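Local coordinates for Ent-copalyl diphosphate synthase (Streptomyces platensis, PDB 5BP8), which is a largely helical protein of the terpene synthase class, containing a region related to the C-terminal domain of squalene-hopene cyclases, at residues T257-V260 against Y261-A265; D486-A489 against S490-G493. All coordinates share one frame; numbering follows the deposited sequence.

Interaction 1 of 2, residues T257-V260 against Y261-A265; sequences TPIV and YFEQA
Ile259 and Phe262 lie alongside each other at the start of helix 260-274, and the methyl Ile259 CD1 comes within 3.8 Å of Phe262 CD2. The methyl reaches the ring obliquely. It gets there because CG1 of Ile259 stands between its own N and carbonyl carbon (chi1 58°), which sends the longer branch along the flank of Phe262. Ile259 is the N-cap residue, and its main-chain oxygen opens the helical ladder: Glu263 N donates to Ile259 O at 2.9 Å in a nearly straight bond. The next rung follows at once, with Gln264 N 2.9 Å from Val260 O.

Val260 spreads its two methyls over different neighbours. CG1 sits over one face of the Tyr261 ring, displaced toward the rim and 4.1 Å from Tyr261 CD1. CG2 instead lies against the amide of Gln264, 3.5 Å from Gln264 NE2. That amide runs beside Val260 because CG of Gln264 points opposite its carbonyl carbon (chi1 -71°) and the rest of the chain is extended; its methylene CG passes 3.2 Å from Val260 O. The same amide brings Gln264 OE1 to the edge of the Tyr261 ring, in its plane.

Neither long polar chain takes its strongest bond inside this turn. Glu263 OE2 accepts from the backbone N of Leu26, and Gln264 OE1 is hydrogen-bonded to Ser287 OG on helix 282-291. Beyond Ile259, the Phe262 ring meets Trp266 edge-to-face and also contacts Trp495.

The first helical turn is therefore held by main-chain bonds and lined by methyls and rings, while Glu263 OE2 and Gln264 OE1 find their partners in neighbouring parts of the chain, tying this helix start to a loop and to another helix.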
ATOM      1  N   THR A 257      -6.677   6.646   0.490  1.00 16.98           N
ATOM      2  CA  THR A 257      -7.088   7.310   1.730  1.00 16.56           C
ATOM      3  C   THR A 257      -8.604   7.387   1.750  1.00 17.43           C
ATOM      4  O   THR A 257      -9.215   7.675   0.734  1.00 17.44           O
ATOM      5  CB  THR A 257      -6.448   8.695   1.906  1.00 16.83           C
ATOM      6  OG1 THR A 257      -6.762   9.216   3.210  1.00 17.27           O
ATOM      7  CG2 THR A 257      -6.891   9.670   0.803  1.00 16.93           C
ATOM      8  N   PRO A 258      -9.231   7.057   2.893  1.00 17.70           N
ATOM      9  CA  PRO A 258      -8.682   6.558   4.141  1.00 17.77           C
ATOM     10  C   PRO A 258      -8.219   5.107   4.054  1.00 16.98           C
ATOM     11  O   PRO A 258      -8.536   4.387   3.080  1.00 16.50           O
ATOM     12  CB  PRO A 258      -9.876   6.625   5.134  1.00 19.14           C
ATOM     13  CG  PRO A 258     -11.058   7.022   4.354  1.00 19.33           C
ATOM     14  CD  PRO A 258     -10.709   7.160   2.906  1.00 18.45           C
ATOM     15  N   ILE A 259      -7.501   4.701   5.087  1.00 17.03           N
ATOM     16  CA  ILE A 259      -7.108   3.310   5.328  1.00 17.26           C
ATOM     17  C   ILE A 259      -7.476   2.882   6.769  1.00 18.51           C
ATOM     18  O   ILE A 259      -6.833   2.024   7.371  1.00 18.35           O
ATOM     19  CB  ILE A 259      -5.601   3.094   5.108  1.00 17.52           C
ATOM     20  CG1 ILE A 259      -4.742   4.001   6.005  1.00 18.09           C
ATOM     21  CG2 ILE A 259      -5.243   3.257   3.646  1.00 17.91           C
ATOM     22  CD1 ILE A 259      -3.346   3.464   6.177  1.00 18.23           C
ATOM     23  N   VAL A 260      -8.501   3.519   7.316  1.00 18.59           N
ATOM     24  CA  VAL A 260      -8.812   3.434   8.761  1.00 19.15           C
ATOM     25  C   VAL A 260      -8.819   2.008   9.353  1.00 19.50           C
ATOM     26  O   VAL A 260      -8.181   1.764  10.372  1.00 18.97           O
ATOM     27  CB  VAL A 260     -10.106   4.216   9.072  1.00 20.70           C
ATOM     28  CG1 VAL A 260     -11.317   3.696   8.318  1.00 20.85           C
ATOM     29  CG2 VAL A 260     -10.380   4.261  10.564  1.00 22.72           C
ATOM     30  N   TYR A 261      -9.519   1.071   8.747  1.00 19.14           N
ATOM     31  CA  TYR A 261      -9.584  -0.288   9.336  1.00 19.10           C
ATOM     32  C   TYR A 261      -8.269  -1.049   9.271  1.00 19.72           C
ATOM     33  O   TYR A 261      -7.850  -1.695  10.253  1.00 19.44           O
ATOM     34  CB  TYR A 261     -10.675  -1.090   8.661  1.00 19.78           C
ATOM     35  CG  TYR A 261     -12.086  -0.503   8.753  1.00 20.00           C
ATOM     36  CD1 TYR A 261     -12.536   0.142   9.916  1.00 21.51           C
ATOM     37  CD2 TYR A 261     -12.998  -0.667   7.717  1.00 19.94           C
ATOM     38  CE1 TYR A 261     -13.828   0.626  10.014  1.00 21.16           C
ATOM     39  CE2 TYR A 261     -14.282  -0.179   7.807  1.00 20.66           C
ATOM     40  CZ  TYR A 261     -14.705   0.440   8.965  1.00 21.06           C
ATOM     41  OH  TYR A 261     -16.001   0.928   9.056  1.00 22.52           O
ATOM     42  N   PHE A 262      -7.591  -0.979   8.125  1.00 18.65           N
ATOM     43  CA  PHE A 262      -6.222  -1.487   8.006  1.00 19.71           C
ATOM     44  C   PHE A 262      -5.326  -0.904   9.114  1.00 18.78           C
ATOM     45  O   PHE A 262      -4.650  -1.639   9.850  1.00 18.82           O
ATOM     46  CB  PHE A 262      -5.723  -1.164   6.577  1.00 20.99           C
ATOM     47  CG  PHE A 262      -4.227  -1.237   6.383  1.00 22.32           C
ATOM     48  CD1 PHE A 262      -3.478  -2.321   6.813  1.00 24.98           C
ATOM     49  CD2 PHE A 262      -3.578  -0.264   5.690  1.00 26.39           C
ATOM     50  CE1 PHE A 262      -2.092  -2.384   6.589  1.00 25.24           C
ATOM     51  CE2 PHE A 262      -2.199  -0.327   5.463  1.00 26.56           C
ATOM     52  CZ  PHE A 262      -1.459  -1.390   5.921  1.00 25.67           C
ATOM     53  N   GLU A 263      -5.328   0.413   9.259  1.00 17.94           N
ATOM     54  CA  GLU A 263      -4.449   1.025  10.259  1.00 18.38           C
ATOM     55  C   GLU A 263      -4.829   0.597  11.692  1.00 18.60           C
ATOM     56  O   GLU A 263      -3.946   0.232  12.493  1.00 20.01           O
ATOM     57  CB  GLU A 263      -4.481   2.548  10.131  1.00 18.96           C
ATOM     58  CG  GLU A 263      -3.712   3.240  11.251  1.00 19.99           C
ATOM     59  CD  GLU A 263      -3.533   4.707  10.973  1.00 20.72           C
ATOM     60  OE1 GLU A 263      -4.042   5.491  11.786  1.00 22.11           O
ATOM     61  OE2 GLU A 263      -2.862   5.056   9.963  1.00 19.91           O
ATOM     62  N   GLN A 264      -6.124   0.633  11.994  1.00 18.20           N
ATOM     63  CA  GLN A 264      -6.585   0.281  13.357  1.00 19.10           C
ATOM     64  C   GLN A 264      -6.157  -1.146  13.716  1.00 19.77           C
ATOM     65  O   GLN A 264      -5.587  -1.363  14.789  1.00 20.81           O
ATOM     66  CB  GLN A 264      -8.085   0.440  13.498  1.00 19.40           C
ATOM     67  CG  GLN A 264      -8.509   1.891  13.511  1.00 20.19           C
ATOM     68  CD  GLN A 264     -10.012   2.118  13.552  1.00 21.40           C
ATOM     69  OE1 GLN A 264     -10.822   1.277  13.144  1.00 21.81           O
ATOM     70  NE2 GLN A 264     -10.390   3.313  13.979  1.00 23.41           N
ATOM     71  N   ALA A 265      -6.395  -2.094  12.807  1.00 19.34           N
ATOM     72  CA  ALA A 265      -6.052  -3.501  13.075  1.00 20.75           C
ATOM     73  C   ALA A 265      -4.549  -3.730  13.181  1.00 21.97           C
ATOM     74  O   ALA A 265      -4.069  -4.446  14.066  1.00 21.40           O
ATOM     75  CB  ALA A 265      -6.626  -4.384  11.994  1.00 20.85           C
TER

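Interaction 2 of 2, residues D486-A489 against S490-G493; sequences DDPA and SYPG
The hydroxyl of Tyr491 donates to Asp486 OD1 at 2.6 Å, a short bond that spans a tight turn of 3-10 character, from Asp486 in the loop ahead of it to Tyr491 beyond. The oxygen lies at the edge of the phenol, near the ring plane, and receives the proton on its syn lone pair, the side of its sister oxygen. The carboxylate and ring planes are nevertheless turned 40° apart. Asp486 OD1 also has a long, weak ion pair with Arg511, a positive charge that would tend to keep the carboxylate ionised.

Inside this span the chain folds through a type I beta turn at Asp487-Ser490, in which Ser490 N donates to Asp487 O at 2.9 Å. A weak bond, 3.3 Å from Tyr491 N to Pro488 O, repeats the pattern one residue on. Ser490 OG may add a bond to Asp487 OD2, reaching it from above the carboxylate plane, but Ser490 has two deposited conformers and the bond is doubtful.

The phenol is folded back under the turn: with CG of Tyr491 beside its own N (chi1 -73°), the ring runs in the same direction as the pyrrolidine of Pro488. Helix 504-518 closes on this pair too, with Arg508 touching both Pro488 and Tyr491, and Thr449 of helix 449-461 touches Tyr491. Pro488 CB adds apolar contact, 3.8 Å from Tyr491 CE2. Almost exactly over the middle of the ring stands Pro488 CA, 3.4 Å from the centroid of Tyr491 and 5° off the normal, a CH-pi contact.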
ATOM      1  N   ASP A 486      15.030   7.997  13.177  1.00 27.62           N
ATOM      2  CA  ASP A 486      13.611   7.794  12.964  1.00 26.60           C
ATOM      3  C   ASP A 486      13.039   9.059  12.401  1.00 27.34           C
ATOM      4  O   ASP A 486      12.973  10.082  13.091  1.00 27.10           O
ATOM      5  CB  ASP A 486      12.895   7.437  14.266  1.00 26.38           C
ATOM      6  CG  ASP A 486      11.469   6.975  14.028  1.00 27.14           C
ATOM      7  OD1 ASP A 486      11.250   6.226  13.057  1.00 25.82           O
ATOM      8  OD2 ASP A 486      10.574   7.391  14.790  1.00 28.22           O
ATOM      9  N   ASP A 487      12.613   8.992  11.143  1.00 26.59           N
ATOM     10  CA  ASP A 487      12.076  10.171  10.478  1.00 27.38           C
ATOM     11  C   ASP A 487      10.805   9.768   9.754  1.00 25.93           C
ATOM     12  O   ASP A 487      10.846   9.483   8.563  1.00 25.40           O
ATOM     13  CB  ASP A 487      13.102  10.758   9.492  1.00 29.76           C
ATOM     14  CG  ASP A 487      12.607  12.034   8.826  1.00 32.85           C
ATOM     15  OD1 ASP A 487      11.830  12.757   9.446  1.00 39.26           O
ATOM     16  OD2 ASP A 487      12.991  12.320   7.684  1.00 38.17           O
ATOM     17  N   PRO A 488       9.667   9.737  10.475  1.00 26.48           N
ATOM     18  CA  PRO A 488       8.405   9.270   9.871  1.00 26.27           C
ATOM     19  C   PRO A 488       8.007  10.026   8.617  1.00 28.09           C
ATOM     20  O   PRO A 488       7.366   9.452   7.747  1.00 27.35           O
ATOM     21  CB  PRO A 488       7.373   9.516  10.967  1.00 26.81           C
ATOM     22  CG  PRO A 488       8.155   9.382  12.235  1.00 27.97           C
ATOM     23  CD  PRO A 488       9.544   9.889  11.940  1.00 26.55           C
ATOM     24  N   ALA A 489       8.410  11.292   8.534  1.00 29.90           N
ATOM     25  CA  ALA A 489       8.132  12.127   7.365  1.00 34.04           C
ATOM     26  C   ALA A 489       8.792  11.615   6.096  1.00 32.97           C
ATOM     27  O   ALA A 489       8.375  12.007   5.009  1.00 34.78           O
ATOM     28  CB  ALA A 489       8.554  13.582   7.622  1.00 35.62           C
ATOM     29  N   SER A 490       9.816  10.768   6.215  1.00 30.49           N
ATOM     30  CA  SER A 490      10.507  10.230   5.051  0.60 30.15           C
ATOM     31  C   SER A 490      10.485   8.700   4.977  1.00 27.14           C
ATOM     32  O   SER A 490      11.218   8.112   4.215  1.00 26.78           O
ATOM     33  CB  SER A 490      11.952  10.747   5.037  0.60 31.78           C
ATOM     34  OG  SER A 490      11.940  12.163   4.960  0.60 33.68           O
ATOM     35  N   TYR A 491       9.632   8.046   5.761  1.00 23.56           N
ATOM     36  CA  TYR A 491       9.529   6.587   5.642  1.00 21.32           C
ATOM     37  C   TYR A 491       9.227   6.245   4.181  1.00 19.35           C
ATOM     38  O   TYR A 491       8.279   6.789   3.616  1.00 19.12           O
ATOM     39  CB  TYR A 491       8.376   6.052   6.486  1.00 20.62           C
ATOM     40  CG  TYR A 491       8.547   6.031   7.986  1.00 20.23           C
ATOM     41  CD1 TYR A 491       9.790   6.129   8.603  1.00 19.95           C
ATOM     42  CD2 TYR A 491       7.430   5.841   8.795  1.00 20.33           C
ATOM     43  CE1 TYR A 491       9.909   6.060   9.989  1.00 20.36           C
ATOM     44  CE2 TYR A 491       7.538   5.776  10.171  1.00 20.64           C
ATOM     45  CZ  TYR A 491       8.771   5.866  10.761  1.00 20.78           C
ATOM     46  OH  TYR A 491       8.836   5.781  12.107  1.00 20.92           O
ATOM     47  N   PRO A 492      10.033   5.403   3.542  1.00 18.54           N
ATOM     48  CA  PRO A 492       9.749   5.086   2.123  1.00 19.10           C
ATOM     49  C   PRO A 492       8.480   4.263   1.946  1.00 18.36           C
ATOM     50  O   PRO A 492       8.170   3.433   2.799  1.00 19.09           O
ATOM     51  CB  PRO A 492      10.946   4.250   1.705  1.00 20.10           C
ATOM     52  CG  PRO A 492      11.997   4.533   2.707  1.00 20.54           C
ATOM     53  CD  PRO A 492      11.293   4.798   3.984  1.00 20.31           C
ATOM     54  N   GLY A 493       7.760   4.489   0.857  1.00 16.89           N
ATOM     55  CA  GLY A 493       6.612   3.675   0.514  1.00 16.55           C
ATOM     56  C   GLY A 493       7.044   2.320  -0.023  1.00 17.19           C
ATOM     57  O   GLY A 493       7.852   2.240  -0.943  1.00 17.23           O
TER
HETATM   58  O   HOH W   1       6.504   9.198   4.995  1.00 38.79           O
HETATM   59  O   HOH W   2       7.313   9.309   3.052  1.00 40.17           O

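How the interactions relate
The two contacts follow each other along the chain and do not touch: their centres are 18 Å apart and their nearest atoms about 10 Å. Interaction 1 is a buried helix start, whereas interaction 2 is a turn at the surface, between helix 469-484 and strand 495-496. Trp495, in that strand just beyond 490-493, links the two regions: its ring meets that of Phe262 from interaction 1, with the planes about 60° apart. A sulfate ion lies about 6 Å from the side chain of Asp486 in interaction 2; it probably came from the crystallisation liquor, though such ions can mark a pocket.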